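Tyrosine--tRNA ligase (Pyrococcus horikoshii, PDB 2CYC) catalyses the ATP-dependent attachment of tyrosine to its cognate tRNA, activating the amino acid as Tyr-AMP before transferring it to the acceptor end. Local coordinates at residues A[196-201]-A[215-220]; A[33-38]-A[179-184]; A[230-235]-A[284-289]. One frame throughout, in Å; residues are numbered along the deposited sequence.

Interactions 1 and 2 share one sheet and touch each other. In interaction 2, strands 36-40 and 183-187 pair through backbone bonds beside the bound tyrosine. In interaction 1, the helix that follows strand 183-187 packs on the neighbouring strand 214-223. Val219 of interaction 1 makes backbone hydrogen bonds to Thr182 and Ala184 of interaction 2. Interaction 3 stands apart, its centre about 36 Å from that of interaction 1 and about 35 Å from that of interaction 2. It joins a loop near the KMSKS motif to the start of helix 288-297. Interaction 1 is buried and mostly apolar. Interaction 2 is partly buried and rich in direct hydrogen bonds. Interaction 3 is ring packing, with Tyr286 buried and Trp235 exposed.

Interaction 1. Residues A[196-201]-A[215-220]; sequences IAIEVA and KLKPVA
Ile198 of helix 191-200, and Ala201 just along the chain, pack on Lys217 and Pro218, in the break of strand 214-223. It is a buried, largely apolar helix-on-sheet contact, with no direct hydrogen bond between the segments. Ala201 CB points toward the other segment. Ala201 CB lies 3.5 Å from Leu216 O and 3.9 Å from Pro218 CD, so the backbones come close here. The branches of Ile198 divide the work. CG1 is anti to the carbonyl carbon (chi1 -71°), which sends that branch over the strand, with CG1 3.5 Å from Pro218 O. Beyond it, CD1 reaches Ala220 CB at 4.3 Å. The other branch, CG2, meets Lys217 CD at 3.9 Å. The lysine chain is extended and crosses the isoleucine at about a right angle, so its methylenes serve as apolar surface. The one polar link is a water that donates to Ala201 O at 2.7 Å and to Leu216 O at 2.8 Å. It bridges the two backbone carbonyls. Phe177 of helix 164-178 touches Ala197, Ala201 and Pro218 and closes the packing beside them. Strands 183-187 and 214-223 are parallel neighbours, and helix 191-200 lies between them in the chain. With the short strand 209-211 inserted before the last strand, these form a beta-alpha-beta crossover, as in the Rossmann-type catalytic domain of class I synthetases.

Interaction 2. Residues A[33-38]-A[179-184]; sequences PLQHYI and QGVTIA. With TYR (tyrosine), chain C.
Tyr37 leaves strand 36-40 and crosses Val181 at about a right angle on its way to the bound tyrosine. Its CB lies 3.9 Å from Val181 CG2. Further along, Tyr37 CD2 is 3.7 Å from Val181 CG1, which lies oblique to the ring. Across the ring, CD1 is 3.5 Å from Gln179 NE2, and the ring and amide planes stand 85° apart. That amide is fixed by outside partners, Asp175 O and Arg69. At the tip, Tyr37 OH comes within hydrogen-bonding distance, 2.8 Å, of the substrate OH, which lies in the plane of the Tyr37 ring at its edge. Asp175, Gln172, Tyr168 and Gln190 also bind the ligand. A phenylalanine in place of Tyr37 would probably keep the packing on Val181 but leave the substrate hydroxyl without this partner.

The backbone behind the ring is parallel beta pairing, part of the Rossmann-type sheet of class I synthetases. His36 bridges Ile183 and Tyr37 bridges Ala184; the side chains of the first pair lie on one face of the sheet, those of the second on the other. Gln35 O accepts two bonds. Thr182 N is 2.9 Å from Gln35 O, in the carbonyl plane. Ile183 N is 3.0 Å from Gln35 O, 39° above that plane. Gly180 ends the preceding helix in a Schellman motif. Thr182 ties the two segments together. Its OG1 sits between backbone N and carbonyl carbon (chi1 50°), facing the other segment, where it donates to Pro33 O at 2.7 Å and accepts from Gln35 N at 3.0 Å.

Interaction 3. Residues A[230-235]-A[284-289]; sequences QEPPKW and VRYNPV
Beside the KMSKS motif of class I synthetases, the loop between strand 214-223 and helix 240-250 faces the loop leading into helix 288-297, and there Pro232 and Trp235 meet Tyr286. Gln230 bonds through OE1 to Ser255 of that motif and through NE2 to Met250 O, and its side chain is about 7 Å from that of Lys254, a predicted ATP-binding residue. The contact thus joins the loop beside this signature to the start of a later helix, with Asn287 at its N-cap position.

Tyr286 does most of the touching. Its CG is anti to the backbone N (chi1 -174°), which carries the ring across to the other loop. Pro232 CG is 3.4 Å from Tyr286 CE1, a tight apolar contact made obliquely to the ring. Pro232 and Tyr286 run antiparallel alongside each other. Trp235 comes to the base of the same tyrosine. Its six-membered ring turns an edge to Tyr286 CB, which lies in the indole plane, 3.8 Å from CZ3. The neighbouring CH2 is 3.7 Å from Tyr286 O. Trp235 also meets Phe278 edge-to-face, and Pro232 touches the same phenylalanine. From helix 240-250, Phe243, Lys247 and Met250 pack on Tyr286, so the ring is buried although Trp235 is exposed. Pro288 adds a looser approach, with its CG 4.3 Å from Gln230 O.

No direct hydrogen bond joins the two segments. A single water makes the polar link. It accepts from Tyr286 OH at 2.5 Å and donates to Gln230 O at 2.6 Å.

Interaction 1. Residues A[196-201]-A[215-220]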
loop_
_atom_site.group_PDB
_atom_site.type_symbol
_atom_site.label_atom_id
_atom_site.label_comp_id
_atom_site.label_asym_id
_atom_site.label_seq_id
_atom_site.Cartn_x
_atom_site.Cartn_y
_atom_site.Cartn_z
ATOM N N ILE A 196 16.093 -1.834 4.768
ATOM C CA ILE A 196 15.019 -0.896 5.084
ATOM C C ILE A 196 14.469 -1.227 6.481
ATOM O O ILE A 196 14.259 -0.341 7.306
ATOM C CB ILE A 196 13.889 -0.982 4.038
ATOM C CG1 ILE A 196 14.395 -0.469 2.680
ATOM C CG2 ILE A 196 12.696 -0.165 4.504
ATOM C CD1 ILE A 196 13.473 -0.783 1.503
ATOM N N ALA A 197 14.258 -2.511 6.744
ATOM C CA ALA A 197 13.756 -2.945 8.039
ATOM C C ALA A 197 14.652 -2.414 9.165
ATOM O O ALA A 197 14.170 -1.917 10.176
ATOM C CB ALA A 197 13.702 -4.466 8.090
ATOM N N ILE A 198 15.961 -2.522 8.982
ATOM C CA ILE A 198 16.893 -2.057 9.989
ATOM C C ILE A 198 16.822 -0.542 10.146
ATOM O O ILE A 198 16.875 -0.038 11.267
ATOM C CB ILE A 198 18.323 -2.524 9.648
ATOM C CG1 ILE A 198 18.410 -4.038 9.863
ATOM C CG2 ILE A 198 19.343 -1.815 10.511
ATOM C CD1 ILE A 198 19.662 -4.690 9.272
ATOM N N GLU A 199 16.677 0.176 9.034
ATOM C CA GLU A 199 16.559 1.642 9.058
ATOM C C GLU A 199 15.307 2.166 9.790
ATOM O O GLU A 199 15.379 3.162 10.512
ATOM C CB GLU A 199 16.534 2.199 7.629
ATOM C CG GLU A 199 17.899 2.490 7.020
ATOM C CD GLU A 199 17.813 2.818 5.533
ATOM O OE1 GLU A 199 16.832 3.477 5.119
ATOM O OE2 GLU A 199 18.735 2.424 4.782
ATOM N N VAL A 200 14.162 1.508 9.609
ATOM C CA VAL A 200 12.931 1.974 10.247
ATOM C C VAL A 200 12.594 1.338 11.595
ATOM O O VAL A 200 11.659 1.781 12.266
ATOM C CB VAL A 200 11.700 1.751 9.322
ATOM C CG1 VAL A 200 11.954 2.377 7.935
ATOM C CG2 VAL A 200 11.401 0.242 9.201
ATOM N N ALA A 201 13.343 0.309 11.990
ATOM C CA ALA A 201 13.051 -0.414 13.236
ATOM C C ALA A 201 12.708 0.425 14.463
ATOM O O ALA A 201 11.700 0.183 15.132
ATOM C CB ALA A 201 14.208 -1.353 13.583
ATOM N N LYS A 215 14.066 -0.274 21.838
ATOM C CA LYS A 215 13.599 -0.677 20.520
ATOM C C LYS A 215 14.801 -1.297 19.826
ATOM O O LYS A 215 15.846 -0.664 19.689
ATOM C CB LYS A 215 13.089 0.526 19.724
ATOM C CG LYS A 215 11.704 0.993 20.154
ATOM C CD LYS A 215 11.190 2.125 19.264
ATOM C CE LYS A 215 9.807 2.584 19.705
ATOM N NZ LYS A 215 9.259 3.622 18.786
ATOM N N LEU A 216 14.646 -2.541 19.399
ATOM C CA LEU A 216 15.726 -3.261 18.751
ATOM C C LEU A 216 15.655 -3.239 17.236
ATOM O O LEU A 216 14.616 -2.954 16.650
ATOM C CB LEU A 216 15.723 -4.721 19.200
ATOM C CG LEU A 216 15.749 -5.037 20.691
ATOM C CD1 LEU A 216 15.696 -6.556 20.861
ATOM C CD2 LEU A 216 17.007 -4.447 21.339
ATOM N N LYS A 217 16.789 -3.549 16.619
ATOM C CA LYS A 217 16.895 -3.644 15.177
ATOM C C LYS A 217 17.059 -5.133 14.905
ATOM O O LYS A 217 17.864 -5.803 15.549
ATOM C CB LYS A 217 18.127 -2.896 14.660
ATOM C CG LYS A 217 18.015 -1.385 14.784
ATOM C CD LYS A 217 19.251 -0.675 14.265
ATOM C CE LYS A 217 19.116 0.834 14.469
ATOM N NZ LYS A 217 20.259 1.615 13.918
ATOM N N PRO A 218 16.279 -5.679 13.973
ATOM C CA PRO A 218 16.456 -7.107 13.720
ATOM C C PRO A 218 17.803 -7.328 13.043
ATOM O O PRO A 218 18.345 -6.418 12.412
ATOM C CB PRO A 218 15.295 -7.439 12.784
ATOM C CG PRO A 218 15.113 -6.142 12.018
ATOM C CD PRO A 218 15.216 -5.113 13.125
ATOM N N VAL A 219 18.332 -8.536 13.190
ATOM C CA VAL A 219 19.588 -8.930 12.574
ATOM C C VAL A 219 19.226 -9.614 11.253
ATOM O O VAL A 219 18.368 -10.496 11.223
ATOM C CB VAL A 219 20.348 -9.941 13.466
ATOM C CG1 VAL A 219 21.528 -10.526 12.712
ATOM C CG2 VAL A 219 20.827 -9.253 14.740
ATOM N N ALA A 220 19.868 -9.199 10.169
ATOM C CA ALA A 220 19.623 -9.793 8.858
ATOM C C ALA A 220 20.703 -10.835 8.580
ATOM O O ALA A 220 21.893 -10.562 8.759
ATOM C CB ALA A 220 19.651 -8.710 7.774
HETATM O O HOH W 1 11.994 -2.007 16.621
#

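Interaction 2. Residues A[33-38]-A[179-184]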
loop_
_atom_site.group_PDB
_atom_site.type_symbol
_atom_site.label_atom_id
_atom_site.label_comp_id
_atom_site.label_asym_id
_atom_site.label_seq_id
_atom_site.Cartn_x
_atom_site.Cartn_y
_atom_site.Cartn_z
ATOM N N PRO A 33 14.577 -11.680 22.636
ATOM C CA PRO A 33 13.883 -12.822 22.029
ATOM C C PRO A 33 14.542 -13.161 20.696
ATOM O O PRO A 33 14.982 -12.268 19.976
ATOM C CB PRO A 33 12.447 -12.309 21.852
ATOM C CG PRO A 33 12.615 -10.808 21.788
ATOM C CD PRO A 33 13.653 -10.557 22.858
ATOM N N LEU A 34 14.621 -14.447 20.382
ATOM C CA LEU A 34 15.240 -14.898 19.143
ATOM C C LEU A 34 14.202 -15.580 18.258
ATOM O O LEU A 34 13.984 -16.791 18.346
ATOM C CB LEU A 34 16.398 -15.865 19.445
ATOM C CG LEU A 34 17.526 -15.264 20.295
ATOM C CD1 LEU A 34 18.539 -16.330 20.686
ATOM C CD2 LEU A 34 18.190 -14.152 19.517
ATOM N N GLN A 35 13.548 -14.786 17.420
ATOM C CA GLN A 35 12.546 -15.317 16.524
ATOM C C GLN A 35 13.040 -15.140 15.103
ATOM O O GLN A 35 13.269 -14.022 14.641
ATOM C CB GLN A 35 11.213 -14.584 16.702
ATOM C CG GLN A 35 10.161 -14.960 15.669
ATOM C CD GLN A 35 9.632 -16.367 15.858
ATOM O OE1 GLN A 35 9.868 -17.271 15.037
ATOM N NE2 GLN A 35 8.913 -16.564 16.946
ATOM N N HIS A 36 13.214 -16.258 14.420
ATOM C CA HIS A 36 13.660 -16.238 13.048
ATOM C C HIS A 36 12.466 -16.459 12.135
ATOM O O HIS A 36 11.370 -16.811 12.581
ATOM C CB HIS A 36 14.700 -17.356 12.811
ATOM C CG HIS A 36 14.650 -17.963 11.438
ATOM N ND1 HIS A 36 13.593 -18.736 11.005
ATOM C CD2 HIS A 36 15.531 -17.920 10.408
ATOM C CE1 HIS A 36 13.828 -19.149 9.770
ATOM N NE2 HIS A 36 14.996 -18.669 9.384
ATOM N N TYR A 37 12.709 -16.225 10.854
ATOM C CA TYR A 37 11.755 -16.481 9.807
ATOM C C TYR A 37 12.461 -16.304 8.476
ATOM O O TYR A 37 13.499 -15.641 8.379
ATOM C CB TYR A 37 10.543 -15.536 9.898
ATOM C CG TYR A 37 10.465 -14.444 8.838
ATOM C CD1 TYR A 37 9.331 -14.314 8.022
ATOM C CD2 TYR A 37 11.486 -13.493 8.705
ATOM C CE1 TYR A 37 9.213 -13.253 7.111
ATOM C CE2 TYR A 37 11.382 -12.432 7.795
ATOM C CZ TYR A 37 10.243 -12.314 7.012
ATOM O OH TYR A 37 10.114 -11.227 6.183
ATOM N N ILE A 38 11.902 -16.943 7.463
ATOM C CA ILE A 38 12.368 -16.803 6.096
ATOM C C ILE A 38 11.105 -17.049 5.281
ATOM O O ILE A 38 10.404 -18.055 5.466
ATOM C CB ILE A 38 13.544 -17.782 5.711
ATOM C CG1 ILE A 38 13.859 -17.608 4.219
ATOM C CG2 ILE A 38 13.209 -19.240 6.043
ATOM C CD1 ILE A 38 15.196 -18.219 3.776
ATOM N N GLN A 179 5.588 -10.136 13.257
ATOM C CA GLN A 179 5.860 -11.431 13.879
ATOM C C GLN A 179 6.967 -11.345 14.944
ATOM O O GLN A 179 7.362 -12.364 15.508
ATOM C CB GLN A 179 6.266 -12.457 12.809
ATOM C CG GLN A 179 5.275 -12.586 11.647
ATOM C CD GLN A 179 5.742 -13.563 10.582
ATOM O OE1 GLN A 179 5.507 -14.777 10.672
ATOM N NE2 GLN A 179 6.420 -13.039 9.567
ATOM N N GLY A 180 7.458 -10.135 15.207
ATOM C CA GLY A 180 8.517 -9.941 16.190
ATOM C C GLY A 180 9.831 -10.592 15.783
ATOM O O GLY A 180 10.599 -11.044 16.631
ATOM N N VAL A 181 10.107 -10.630 14.483
ATOM C CA VAL A 181 11.329 -11.259 13.985
ATOM C C VAL A 181 12.626 -10.505 14.321
ATOM O O VAL A 181 12.781 -9.335 13.974
ATOM C CB VAL A 181 11.229 -11.471 12.448
ATOM C CG1 VAL A 181 12.522 -12.043 11.905
ATOM C CG2 VAL A 181 10.068 -12.413 12.135
ATOM N N THR A 182 13.551 -11.177 15.012
ATOM C CA THR A 182 14.836 -10.567 15.372
ATOM C C THR A 182 15.961 -11.175 14.531
ATOM O O THR A 182 17.067 -10.640 14.475
ATOM C CB THR A 182 15.168 -10.749 16.889
ATOM O OG1 THR A 182 15.009 -12.125 17.256
ATOM C CG2 THR A 182 14.257 -9.877 17.753
ATOM N N ILE A 183 15.674 -12.311 13.900
ATOM C CA ILE A 183 16.637 -12.967 13.013
ATOM C C ILE A 183 15.947 -13.061 11.648
ATOM O O ILE A 183 15.240 -14.035 11.361
ATOM C CB ILE A 183 17.008 -14.406 13.497
ATOM C CG1 ILE A 183 17.623 -14.359 14.903
ATOM C CG2 ILE A 183 17.985 -15.060 12.508
ATOM C CD1 ILE A 183 18.896 -13.526 15.026
ATOM N N ALA A 184 16.137 -12.037 10.818
ATOM C CA ALA A 184 15.513 -11.996 9.491
ATOM C C ALA A 184 16.425 -12.716 8.508
ATOM O O ALA A 184 17.486 -12.209 8.132
ATOM C CB ALA A 184 15.282 -10.541 9.061
HETATM N N TYR C . 10.403 -11.781 -1.511
HETATM C CA TYR C . 10.697 -13.203 -1.157
HETATM C C TYR C . 11.107 -13.989 -2.401
HETATM O O TYR C . 10.982 -13.438 -3.517
HETATM C CB TYR C . 9.462 -13.852 -0.512
HETATM C CG TYR C . 9.073 -13.228 0.815
HETATM C CD1 TYR C . 9.949 -13.242 1.900
HETATM C CD2 TYR C . 7.825 -12.624 0.986
HETATM C CE1 TYR C . 9.592 -12.660 3.129
HETATM C CE2 TYR C . 7.456 -12.053 2.203
HETATM C CZ TYR C . 8.341 -12.068 3.268
HETATM O OH TYR C . 7.972 -11.486 4.469
HETATM O OXT TYR C . 11.543 -15.146 -2.246
#

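Interaction 3. Residues A[230-235]-A[284-289]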
loop_
_atom_site.group_PDB
_atom_site.type_symbol
_atom_site.label_atom_id
_atom_site.label_comp_id
_atom_site.label_asym_id
_atom_site.label_seq_id
_atom_site.Cartn_x
_atom_site.Cartn_y
_atom_site.Cartn_z
ATOM N N GLN A 230 23.380 -23.839 -15.982
ATOM C CA GLN A 230 23.536 -23.414 -17.374
ATOM C C GLN A 230 24.778 -22.564 -17.646
ATOM O O GLN A 230 25.273 -21.866 -16.757
ATOM C CB GLN A 230 22.288 -22.645 -17.838
ATOM C CG GLN A 230 22.148 -21.217 -17.283
ATOM C CD GLN A 230 21.674 -21.172 -15.836
ATOM O OE1 GLN A 230 21.056 -22.121 -15.337
ATOM N NE2 GLN A 230 21.939 -20.057 -15.165
ATOM N N GLU A 231 25.283 -22.621 -18.880
ATOM C CA GLU A 231 26.453 -21.828 -19.230
ATOM C C GLU A 231 26.030 -20.368 -19.314
ATOM O O GLU A 231 24.888 -20.066 -19.662
ATOM C CB GLU A 231 27.063 -22.281 -20.563
ATOM C CG GLU A 231 26.201 -22.040 -21.789
ATOM C CD GLU A 231 27.003 -21.477 -22.959
ATOM O OE1 GLU A 231 28.083 -22.030 -23.275
ATOM O OE2 GLU A 231 26.549 -20.481 -23.565
ATOM N N PRO A 232 26.945 -19.442 -18.992
ATOM C CA PRO A 232 26.683 -17.998 -19.019
ATOM C C PRO A 232 26.271 -17.495 -20.401
ATOM O O PRO A 232 26.595 -18.110 -21.415
ATOM C CB PRO A 232 28.013 -17.391 -18.583
ATOM C CG PRO A 232 28.703 -18.511 -17.850
ATOM C CD PRO A 232 28.353 -19.708 -18.664
ATOM N N PRO A 233 25.564 -16.356 -20.451
ATOM C CA PRO A 233 25.109 -15.761 -21.713
ATOM C C PRO A 233 26.300 -15.249 -22.517
ATOM O O PRO A 233 26.209 -15.032 -23.724
ATOM C CB PRO A 233 24.209 -14.622 -21.245
ATOM C CG PRO A 233 24.927 -14.153 -20.009
ATOM C CD PRO A 233 25.261 -15.466 -19.314
ATOM N N LYS A 234 27.419 -15.065 -21.825
ATOM C CA LYS A 234 28.641 -14.568 -22.436
ATOM C C LYS A 234 29.865 -15.243 -21.816
ATOM O O LYS A 234 29.874 -15.560 -20.622
ATOM C CB LYS A 234 28.725 -13.055 -22.233
ATOM C CG LYS A 234 30.105 -12.474 -22.442
ATOM C CD LYS A 234 30.127 -11.000 -22.094
ATOM C CE LYS A 234 31.526 -10.439 -22.229
ATOM N NZ LYS A 234 31.544 -8.970 -22.021
ATOM N N TRP A 235 30.898 -15.461 -22.625
ATOM C CA TRP A 235 32.115 -16.090 -22.130
ATOM C C TRP A 235 33.292 -15.790 -23.051
ATOM O O TRP A 235 33.157 -15.833 -24.273
ATOM C CB TRP A 235 31.905 -17.601 -22.006
ATOM C CG TRP A 235 32.998 -18.297 -21.257
ATOM C CD1 TRP A 235 34.147 -18.827 -21.778
ATOM C CD2 TRP A 235 33.066 -18.509 -19.841
ATOM N NE1 TRP A 235 34.924 -19.357 -20.773
ATOM C CE2 TRP A 235 34.284 -19.175 -19.574
ATOM C CE3 TRP A 235 32.216 -18.199 -18.771
ATOM C CZ2 TRP A 235 34.672 -19.539 -18.279
ATOM C CZ3 TRP A 235 32.602 -18.559 -17.483
ATOM C CH2 TRP A 235 33.821 -19.222 -17.250
ATOM N N VAL A 284 37.832 -21.783 -12.075
ATOM C CA VAL A 284 37.400 -21.692 -10.683
ATOM C C VAL A 284 36.731 -20.369 -10.331
ATOM O O VAL A 284 36.249 -20.210 -9.216
ATOM C CB VAL A 284 38.573 -21.910 -9.695
ATOM C CG1 VAL A 284 39.150 -23.309 -9.865
ATOM C CG2 VAL A 284 39.644 -20.842 -9.908
ATOM N N ARG A 285 36.704 -19.427 -11.270
ATOM C CA ARG A 285 36.073 -18.123 -11.038
ATOM C C ARG A 285 34.548 -18.226 -11.195
ATOM O O ARG A 285 33.791 -17.796 -10.325
ATOM C CB ARG A 285 36.626 -17.094 -12.026
ATOM C CG ARG A 285 35.892 -15.759 -12.042
ATOM C CD ARG A 285 36.249 -14.981 -13.308
ATOM N NE ARG A 285 35.514 -13.725 -13.452
ATOM C CZ ARG A 285 35.683 -12.662 -12.673
ATOM N NH1 ARG A 285 34.969 -11.565 -12.887
ATOM N NH2 ARG A 285 36.567 -12.695 -11.681
ATOM N N TYR A 286 34.104 -18.779 -12.319
ATOM C CA TYR A 286 32.680 -18.963 -12.565
ATOM C C TYR A 286 32.510 -20.432 -12.928
ATOM O O TYR A 286 32.839 -20.861 -14.038
ATOM C CB TYR A 286 32.182 -18.058 -13.699
ATOM C CG TYR A 286 30.687 -18.150 -13.859
ATOM C CD1 TYR A 286 30.107 -19.251 -14.482
ATOM C CD2 TYR A 286 29.844 -17.190 -13.301
ATOM C CE1 TYR A 286 28.731 -19.405 -14.543
ATOM C CE2 TYR A 286 28.455 -17.333 -13.357
ATOM C CZ TYR A 286 27.909 -18.446 -13.977
ATOM O OH TYR A 286 26.547 -18.620 -14.025
ATOM N N ASN A 287 31.982 -21.198 -11.984
ATOM C CA ASN A 287 31.778 -22.621 -12.179
ATOM C C ASN A 287 30.618 -23.080 -11.297
ATOM O O ASN A 287 30.780 -23.272 -10.089
ATOM C CB ASN A 287 33.081 -23.332 -11.791
ATOM C CG ASN A 287 33.087 -24.806 -12.144
ATOM O OD1 ASN A 287 34.131 -25.356 -12.518
ATOM N ND2 ASN A 287 31.940 -25.458 -12.010
ATOM N N PRO A 288 29.429 -23.254 -11.891
ATOM C CA PRO A 288 28.255 -23.690 -11.131
ATOM C C PRO A 288 28.490 -24.973 -10.339
ATOM O O PRO A 288 28.022 -25.112 -9.205
ATOM C CB PRO A 288 27.191 -23.856 -12.212
ATOM C CG PRO A 288 27.590 -22.797 -13.217
ATOM C CD PRO A 288 29.078 -22.977 -13.295
ATOM N N VAL A 289 29.228 -25.906 -10.929
ATOM C CA VAL A 289 29.485 -27.155 -10.247
ATOM C C VAL A 289 30.332 -26.963 -8.993
ATOM O O VAL A 289 30.006 -27.520 -7.940
ATOM C CB VAL A 289 30.164 -28.187 -11.171
ATOM C CG1 VAL A 289 30.468 -29.454 -10.379
ATOM C CG2 VAL A 289 29.248 -28.513 -12.354
HETATM O O HOH W 2 25.330 -20.779 -14.397
#